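Long-range contact in phosphatidylserine synthase (Haemophilus influenzae, PDB 3HSI), which belongs to the phospholipase D superfamily, with two related domains built around mixed beta sheets packed against helices: residues I89-Q95 with V201-D205. Sequence-based numbering, arbitrary orientation.
Sequences IDWHRAQ and VYPLD
Tyr202 meets Trp91 through its root, CB lying 3.7 Å from CZ3 on the six-membered ring of the indole. The two side chains meet at a slant. Trp91 extends this far because its CG stands anti to the backbone N (chi1 164°), while NE1, on the five-membered ring, is hydrogen-bonded to Thr212 OG1, a bond that should limit rotation of the indole.

The setting is one margin of a mixed beta sheet of the PLD-type fold: strand 84-90 runs parallel to strand 127-130, on whose other side lies the antiparallel strand 202-203. The two segments are therefore not paired directly, and their closest CA atoms, those of Ala94 and Leu204, remain 7.9 Å apart. Just past strand 84-90 the chain turns, and Asp90 OD2 closes an Asx motif by accepting a bond from Arg93 N (3.0 Å, 167°). The turn brings Ala94 round to the same side as Ile89.

Leu204 bridges the gap with a forked tip. Its CD1 branch sits 3.5 Å from Ala94 CB and 3.8 Å from Ile89 CG1, touching the last part of the strand and the far side of the turn that follows it. The CD2 branch takes the other direction, 3.7 Å from Trp91 CE3, and also reaches the end of the Gln95 side chain. Beyond it, Asp205 turns to helix 107-118, where OD1 forms a salt bridge with Arg115.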
# COMPACT_ATOMS: atom_id res chain seq x y z
N ILE C 89 -19.93 4.97 9.02
CA ILE C 89 -19.69 4.16 7.83
C ILE C 89 -18.44 4.68 7.16
O ILE C 89 -17.95 5.77 7.49
CB ILE C 89 -20.91 4.14 6.81
CG1 ILE C 89 -21.38 5.56 6.37
CG2 ILE C 89 -22.04 3.25 7.32
CD1 ILE C 89 -22.45 6.24 7.27
N ASP C 90 -17.92 3.92 6.22
CA ASP C 90 -16.70 4.32 5.55
C ASP C 90 -17.00 5.62 4.77
O ASP C 90 -18.02 5.73 4.09
CB ASP C 90 -16.20 3.21 4.63
CG ASP C 90 -14.88 3.56 4.00
OD1 ASP C 90 -13.85 3.29 4.66
OD2 ASP C 90 -14.88 4.14 2.87
N TRP C 91 -16.10 6.58 4.92
CA TRP C 91 -16.19 7.88 4.27
C TRP C 91 -16.18 7.79 2.72
O TRP C 91 -17.06 8.37 2.10
CB TRP C 91 -15.05 8.74 4.76
CG TRP C 91 -14.74 9.95 3.96
CD1 TRP C 91 -13.77 10.07 2.97
CD2 TRP C 91 -15.34 11.24 4.10
NE1 TRP C 91 -13.76 11.36 2.50
CE2 TRP C 91 -14.70 12.10 3.16
CE3 TRP C 91 -16.35 11.76 4.92
CZ2 TRP C 91 -15.05 13.46 3.02
CZ3 TRP C 91 -16.70 13.12 4.79
CH2 TRP C 91 -16.05 13.95 3.84
N HIS C 92 -15.22 7.08 2.12
CA HIS C 92 -15.12 6.97 0.65
C HIS C 92 -16.31 6.17 0.05
O HIS C 92 -16.92 6.57 -0.93
CB HIS C 92 -13.82 6.28 0.23
CG HIS C 92 -12.59 6.94 0.76
ND1 HIS C 92 -12.09 8.12 0.24
CD2 HIS C 92 -11.72 6.56 1.73
CE1 HIS C 92 -10.98 8.44 0.88
NE2 HIS C 92 -10.74 7.52 1.79
N ARG C 93 -16.64 5.06 0.68
CA ARG C 93 -17.69 4.19 0.19
C ARG C 93 -19.03 4.92 0.16
O ARG C 93 -19.82 4.74 -0.79
CB ARG C 93 -17.74 2.87 0.97
CG ARG C 93 -18.83 1.90 0.55
CD ARG C 93 -18.71 1.47 -0.92
NE ARG C 93 -19.80 0.55 -1.25
CZ ARG C 93 -21.06 0.92 -1.49
NH1 ARG C 93 -21.40 2.22 -1.46
NH2 ARG C 93 -21.98 0.01 -1.77
N ALA C 94 -19.27 5.78 1.14
CA ALA C 94 -20.54 6.52 1.21
C ALA C 94 -20.73 7.60 0.14
O ALA C 94 -21.84 8.10 -0.05
CB ALA C 94 -20.73 7.12 2.62
N GLN C 95 -19.65 7.96 -0.56
CA GLN C 95 -19.69 9.09 -1.47
C GLN C 95 -19.35 8.73 -2.91
O GLN C 95 -18.94 9.57 -3.69
CB GLN C 95 -18.77 10.20 -0.96
CG GLN C 95 -19.23 10.73 0.39
CD GLN C 95 -18.31 11.79 0.95
OE1 GLN C 95 -17.30 11.49 1.59
NE2 GLN C 95 -18.68 13.05 0.74
N VAL C 201 -13.18 12.75 10.98
CA VAL C 201 -14.51 12.17 10.81
C VAL C 201 -15.55 13.29 10.62
O VAL C 201 -15.61 14.23 11.43
CB VAL C 201 -14.82 11.29 12.01
CG1 VAL C 201 -16.26 10.79 12.01
CG2 VAL C 201 -13.81 10.10 12.03
N TYR C 202 -16.32 13.23 9.54
CA TYR C 202 -17.31 14.26 9.21
C TYR C 202 -18.69 13.68 9.04
O TYR C 202 -18.82 12.54 8.56
CB TYR C 202 -16.92 14.99 7.93
CG TYR C 202 -15.71 15.85 8.14
CD1 TYR C 202 -15.86 17.19 8.51
CD2 TYR C 202 -14.41 15.33 8.02
CE1 TYR C 202 -14.75 17.98 8.74
CE2 TYR C 202 -13.30 16.12 8.25
CZ TYR C 202 -13.48 17.44 8.60
OH TYR C 202 -12.40 18.26 8.82
N PRO C 203 -19.73 14.45 9.42
CA PRO C 203 -21.11 14.02 9.20
C PRO C 203 -21.36 13.91 7.70
O PRO C 203 -20.93 14.77 6.94
CB PRO C 203 -21.95 15.17 9.81
CG PRO C 203 -21.04 16.33 9.88
CD PRO C 203 -19.66 15.79 10.05
N LEU C 204 -22.00 12.83 7.29
CA LEU C 204 -22.35 12.64 5.90
C LEU C 204 -23.77 13.08 5.58
O LEU C 204 -24.15 13.14 4.41
CB LEU C 204 -22.17 11.17 5.52
CG LEU C 204 -20.72 10.69 5.46
CD1 LEU C 204 -20.71 9.20 5.47
CD2 LEU C 204 -19.93 11.26 4.28
N ASP C 205 -24.55 13.40 6.61
CA ASP C 205 -25.93 13.78 6.40
C ASP C 205 -26.11 15.31 6.37
O ASP C 205 -27.16 15.80 6.72
CB ASP C 205 -26.85 13.13 7.45
CG ASP C 205 -26.41 13.39 8.89
OD1 ASP C 205 -25.50 14.23 9.12
OD2 ASP C 205 -26.99 12.76 9.81